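Succinate-semialdehyde dehydrogenase (Streptococcus pyogenes MGAS1882, PDB 4OGD) oxidises succinic semialdehyde to succinate with NADP+ as the cofactor, as a member of the aldehyde dehydrogenase family. Local coordinates at residues A[184-188]-A[189-193]; A[130-134]-A[135-139]. All coordinates share one frame; numbering follows the deposited sequence.

How the interactions relate
Along the chain interaction 2 comes first: strand 124-128 of the Rossmann-type sheet ends, and residues 130-134 turn the chain into helix 136-148, close to the middle of the subunit. After strand 152-155 and helix 161-173 the chain reaches strand 181-183, an edge strand of the same sheet, and residues 184-188 lead into helix 188-196, where interaction 1 forms nearer the periphery. Each contact thus closes a short strand-to-helix turn; the two follow in series, neither nested nor crossed. The centres of interaction 1 and interaction 2 are about 19 Å apart. Lys155, at the end of strand 152-155, meets interaction 1, and the next residue, His156, bonds to Pro134 O in interaction 2.

Interaction 1 (A[184-188]-A[189-193]); sequences LFISY and DQVSQ
Ser187 N-caps helix 188-196: the first-turn backbone bond runs from Val191 N to Ser187 O (3.0 Å), and the next from Ser192 N to Tyr188 O. The Ser187 side chain closes back on the same turn. With chi1 at 66°, Ser187 OG sits between its own backbone N and carbonyl carbon and accepts from Gln190 N at 3.1 Å, with an N-H...O angle of 158°. The Gln190 side chain answers in kind, extended and swinging back so that Gln190 OE1 accepts from Ser187 N at 2.9 Å; the donor lies in the carbonyl plane, on a lone pair. Together the two bonds make a capping box, to which Ser187 OG adds a weak bond to OE1. Gln190 OE1 also lies 3.2 Å from Ile186 CB, while the Ile186 CG2 branch lies beside the amide carbon. The other branch of Ile186 reaches across the helix start, where Ile186 CD1 meets Val191 CG2 at 3.7 Å, the two side chains crossing at about a right angle; both also touch Lys155 on the neighbouring strand. At the far end of the amide, Gln190 NE2 donates to Asp22 OD1 and Met20 O. With both ends of this buried amide bonded, its flip state is well defined, and one glutamine joins the helix start to Met20 and to Asp22 at the start of helix 22-41.

Interaction 2 (A[130-134]-A[135-139]); sequences PWNFP and YYQIM
Phe133 O receives the Gln137 backbone N-H, N to O 3.1 Å, with an N-H...O angle of 164°, a bond that joins the turn after strand 124-128 to the first turn of helix 136-148. Gln137 CG lies 3.2 Å from Phe133 O. From there the side chain bends at chi2 (-58°) back over the turn, bringing Gln137 NE2 within 3.6 Å of both Phe133 CB and CD2; amide and ring planes are steeply inclined to each other. Nearer the backbone, Gln137 CB packs on Pro130 CD at 3.8 Å, so the glutamine stem bridges Pro130 and Phe133. Tyr136 runs alongside Phe133, pointing the same way, and turns its ring edge toward the phenylalanine face in an offset edge-to-face pair with centroids 5.9 Å apart and planes at 71°. Its hydroxyl is hydrogen-bonded to Ser420 and Arg140. Ile138 CD1 packs 3.2 Å from Pro134 O, whose hydrogen-bond donor is His156 NE2. Residues 130-134 carry the Pro-Trp-Asn-Phe-Pro motif of aldehyde dehydrogenases, whose asparagine belongs to the oxyanion hole in relatives; Asn132 probably corresponds to it, with its ND2 bonded to Gln261 O. The amides of Tyr135 and Tyr136 both donate to Glu84 OE2, tying this buried turn to helix 78-103, and the carboxylate charge is probably favoured by the helix's amino end.

Interaction 1 (A[184-188]-A[189-193])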
loop_
_atom_site.group_PDB
_atom_site.type_symbol
_atom_site.label_atom_id
_atom_site.label_comp_id
_atom_site.label_asym_id
_atom_site.label_seq_id
_atom_site.Cartn_x
_atom_site.Cartn_y
_atom_site.Cartn_z
ATOM N N LEU A 184 2.315 19.616 -13.376
ATOM C CA LEU A 184 0.985 19.765 -13.965
ATOM C C LEU A 184 0.194 20.889 -13.300
ATOM O O LEU A 184 -0.287 20.735 -12.172
ATOM C CB LEU A 184 0.192 18.461 -13.828
ATOM C CG LEU A 184 0.861 17.135 -14.172
ATOM C CD1 LEU A 184 -0.118 15.995 -13.910
ATOM C CD2 LEU A 184 1.331 17.109 -15.621
ATOM N N PHE A 185 0.058 22.024 -13.984
ATOM C CA PHE A 185 -0.804 23.087 -13.484
ATOM C C PHE A 185 -2.234 22.729 -13.874
ATOM O O PHE A 185 -2.772 23.248 -14.854
ATOM C CB PHE A 185 -0.407 24.448 -14.076
ATOM C CG PHE A 185 0.854 25.042 -13.480
ATOM C CD1 PHE A 185 1.077 25.011 -12.108
ATOM C CD2 PHE A 185 1.807 25.639 -14.293
ATOM C CE1 PHE A 185 2.224 25.553 -11.561
ATOM C CE2 PHE A 185 2.962 26.194 -13.749
ATOM C CZ PHE A 185 3.169 26.150 -12.381
ATOM N N ILE A 186 -2.847 21.817 -13.121
ATOM C CA ILE A 186 -4.155 21.283 -13.493
ATOM C C ILE A 186 -5.229 21.423 -12.412
ATOM O O ILE A 186 -4.936 21.671 -11.235
ATOM C CB ILE A 186 -4.062 19.796 -13.914
ATOM C CG1 ILE A 186 -3.398 18.971 -12.806
ATOM C CG2 ILE A 186 -3.301 19.657 -15.238
ATOM C CD1 ILE A 186 -3.483 17.467 -13.037
ATOM N N SER A 187 -6.480 21.251 -12.828
ATOM C CA SER A 187 -7.626 21.345 -11.930
ATOM C C SER A 187 -7.832 20.016 -11.231
ATOM O O SER A 187 -7.258 19.008 -11.632
ATOM C CB SER A 187 -8.880 21.651 -12.734
ATOM O OG SER A 187 -9.189 20.553 -13.570
ATOM N N TYR A 188 -8.667 20.010 -10.198
ATOM C CA TYR A 188 -8.985 18.776 -9.485
ATOM C C TYR A 188 -9.653 17.767 -10.411
ATOM O O TYR A 188 -9.451 16.560 -10.277
ATOM C CB TYR A 188 -9.908 19.057 -8.299
ATOM C CG TYR A 188 -9.275 19.850 -7.180
ATOM C CD1 TYR A 188 -7.894 19.871 -7.001
ATOM C CD2 TYR A 188 -10.062 20.579 -6.295
ATOM C CE1 TYR A 188 -7.316 20.601 -5.970
ATOM C CE2 TYR A 188 -9.496 21.309 -5.265
ATOM C CZ TYR A 188 -8.122 21.318 -5.107
ATOM O OH TYR A 188 -7.561 22.045 -4.080
ATOM N N ASP A 189 -10.449 18.258 -11.355
ATOM C CA ASP A 189 -11.109 17.364 -12.296
ATOM C C ASP A 189 -10.089 16.697 -13.211
ATOM O O ASP A 189 -10.228 15.526 -13.550
ATOM C CB ASP A 189 -12.164 18.110 -13.109
ATOM C CG ASP A 189 -13.331 18.568 -12.259
ATOM O OD1 ASP A 189 -13.731 17.817 -11.344
ATOM O OD2 ASP A 189 -13.844 19.679 -12.508
ATOM N N GLN A 190 -9.059 17.445 -13.597
ATOM C CA GLN A 190 -7.982 16.877 -14.394
ATOM C C GLN A 190 -7.182 15.869 -13.574
ATOM O O GLN A 190 -6.718 14.864 -14.114
ATOM C CB GLN A 190 -7.077 17.978 -14.955
ATOM C CG GLN A 190 -7.706 18.732 -16.130
ATOM C CD GLN A 190 -6.895 19.938 -16.560
ATOM O OE1 GLN A 190 -6.515 20.776 -15.736
ATOM N NE2 GLN A 190 -6.626 20.039 -17.861
ATOM N N VAL A 191 -7.035 16.130 -12.275
ATOM C CA VAL A 191 -6.350 15.182 -11.397
ATOM C C VAL A 191 -7.093 13.847 -11.415
ATOM O O VAL A 191 -6.477 12.787 -11.505
ATOM C CB VAL A 191 -6.236 15.699 -9.952
ATOM C CG1 VAL A 191 -5.716 14.602 -9.029
ATOM C CG2 VAL A 191 -5.309 16.905 -9.888
ATOM N N SER A 192 -8.421 13.900 -11.348
ATOM C CA SER A 192 -9.218 12.675 -11.387
ATOM C C SER A 192 -8.991 11.890 -12.672
ATOM O O SER A 192 -8.924 10.658 -12.654
ATOM C CB SER A 192 -10.706 12.991 -11.221
ATOM O OG SER A 192 -10.938 13.602 -9.975
ATOM N N GLN A 193 -8.869 12.607 -13.786
ATOM C CA GLN A 193 -8.581 11.977 -15.067
ATOM C C GLN A 193 -7.207 11.316 -15.069
ATOM O O GLN A 193 -7.036 10.228 -15.618
ATOM C CB GLN A 193 -8.649 13.006 -16.193
ATOM C CG GLN A 193 -10.022 13.605 -16.422
ATOM C CD GLN A 193 -9.979 14.734 -17.439
ATOM O OE1 GLN A 193 -10.186 15.900 -17.099
ATOM N NE2 GLN A 193 -9.692 14.396 -18.690
#

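Interaction 2 (A[130-134]-A[135-139])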
loop_
_atom_site.group_PDB
_atom_site.type_symbol
_atom_site.label_atom_id
_atom_site.label_comp_id
_atom_site.label_asym_id
_atom_site.label_seq_id
_atom_site.Cartn_x
_atom_site.Cartn_y
_atom_site.Cartn_z
ATOM N N PRO A 130 2.533 19.096 -1.145
ATOM C CA PRO A 130 1.976 20.263 -0.461
ATOM C C PRO A 130 2.964 21.418 -0.317
ATOM O O PRO A 130 4.163 21.269 -0.573
ATOM C CB PRO A 130 1.647 19.690 0.914
ATOM C CG PRO A 130 2.806 18.772 1.176
ATOM C CD PRO A 130 3.210 18.199 -0.187
ATOM N N TRP A 131 2.456 22.568 0.118
ATOM C CA TRP A 131 3.256 23.794 0.181
ATOM C C TRP A 131 4.239 23.905 1.344
ATOM O O TRP A 131 5.130 24.763 1.318
ATOM C CB TRP A 131 2.335 25.023 0.193
ATOM C CG TRP A 131 1.272 24.933 1.245
ATOM C CD1 TRP A 131 -0.022 24.545 1.067
ATOM C CD2 TRP A 131 1.419 25.215 2.646
ATOM N NE1 TRP A 131 -0.694 24.569 2.268
ATOM C CE2 TRP A 131 0.168 24.980 3.251
ATOM C CE3 TRP A 131 2.484 25.650 3.445
ATOM C CZ2 TRP A 131 -0.042 25.160 4.619
ATOM C CZ3 TRP A 131 2.277 25.819 4.799
ATOM C CH2 TRP A 131 1.023 25.574 5.376
ATOM N N ASN A 132 4.104 23.084 2.382
ATOM C CA ASN A 132 4.916 23.361 3.569
ATOM C C ASN A 132 6.411 23.050 3.432
ATOM O O ASN A 132 7.244 23.719 4.048
ATOM C CB ASN A 132 4.294 22.799 4.863
ATOM C CG ASN A 132 4.245 21.293 4.890
ATOM O OD1 ASN A 132 4.276 20.634 3.850
ATOM N ND2 ASN A 132 4.176 20.733 6.099
ATOM N N PHE A 133 6.735 22.053 2.607
ATOM C CA PHE A 133 8.118 21.756 2.236
ATOM C C PHE A 133 8.115 21.488 0.729
ATOM O O PHE A 133 8.138 20.336 0.289
ATOM C CB PHE A 133 8.668 20.548 3.014
ATOM C CG PHE A 133 8.790 20.778 4.495
ATOM C CD1 PHE A 133 9.979 21.237 5.049
ATOM C CD2 PHE A 133 7.708 20.530 5.339
ATOM C CE1 PHE A 133 10.088 21.452 6.427
ATOM C CE2 PHE A 133 7.810 20.736 6.710
ATOM C CZ PHE A 133 9.001 21.201 7.253
ATOM N N PRO A 134 8.069 22.564 -0.069
ATOM C CA PRO A 134 7.790 22.482 -1.511
ATOM C C PRO A 134 8.811 21.659 -2.297
ATOM O O PRO A 134 8.460 21.094 -3.329
ATOM C CB PRO A 134 7.844 23.944 -1.971
ATOM C CG PRO A 134 7.668 24.755 -0.742
ATOM C CD PRO A 134 8.304 23.952 0.367
ATOM N N TYR A 135 10.051 21.601 -1.826
ATOM C CA TYR A 135 11.078 20.826 -2.520
ATOM C C TYR A 135 11.299 19.445 -1.909
ATOM O O TYR A 135 11.341 18.443 -2.631
ATOM C CB TYR A 135 12.398 21.617 -2.619
ATOM C CG TYR A 135 12.566 22.240 -3.984
ATOM C CD1 TYR A 135 11.607 23.096 -4.489
ATOM C CD2 TYR A 135 13.670 21.942 -4.787
ATOM C CE1 TYR A 135 11.730 23.650 -5.746
ATOM C CE2 TYR A 135 13.804 22.499 -6.055
ATOM C CZ TYR A 135 12.824 23.349 -6.527
ATOM O OH TYR A 135 12.928 23.908 -7.788
ATOM N N TYR A 136 11.460 19.406 -0.590
ATOM C CA TYR A 136 11.694 18.165 0.141
ATOM C C TYR A 136 10.606 17.133 -0.103
ATOM O O TYR A 136 10.915 15.959 -0.308
ATOM C CB TYR A 136 11.875 18.482 1.631
ATOM C CG TYR A 136 11.709 17.337 2.608
ATOM C CD1 TYR A 136 12.716 16.387 2.794
ATOM C CD2 TYR A 136 10.573 17.247 3.391
ATOM C CE1 TYR A 136 12.568 15.355 3.727
ATOM C CE2 TYR A 136 10.416 16.227 4.310
ATOM C CZ TYR A 136 11.413 15.288 4.477
ATOM O OH TYR A 136 11.243 14.272 5.398
ATOM N N GLN A 137 9.342 17.558 -0.126
ATOM C CA GLN A 137 8.269 16.587 -0.346
ATOM C C GLN A 137 8.281 16.037 -1.777
ATOM O O GLN A 137 7.859 14.900 -2.006
ATOM C CB GLN A 137 6.876 17.137 -0.004
ATOM C CG GLN A 137 6.702 17.725 1.389
ATOM C CD GLN A 137 6.998 16.778 2.526
ATOM O OE1 GLN A 137 7.062 15.557 2.355
ATOM N NE2 GLN A 137 7.168 17.343 3.717
ATOM N N ILE A 138 8.757 16.820 -2.744
ATOM C CA ILE A 138 8.940 16.270 -4.091
ATOM C C ILE A 138 10.110 15.296 -4.110
ATOM O O ILE A 138 9.997 14.177 -4.617
ATOM C CB ILE A 138 9.214 17.352 -5.157
ATOM C CG1 ILE A 138 8.091 18.388 -5.202
ATOM C CG2 ILE A 138 9.354 16.701 -6.529
ATOM C CD1 ILE A 138 8.426 19.584 -6.110
ATOM N N MET A 139 11.238 15.717 -3.553
ATOM C CA MET A 139 12.459 14.926 -3.662
ATOM C C MET A 139 12.302 13.555 -3.008
ATOM O O MET A 139 12.851 12.560 -3.498
ATOM C CB MET A 139 13.663 15.682 -3.075
ATOM C CG MET A 139 15.006 15.007 -3.390
ATOM S SD MET A 139 15.359 14.991 -5.156
ATOM C CE MET A 139 16.100 16.614 -5.297
#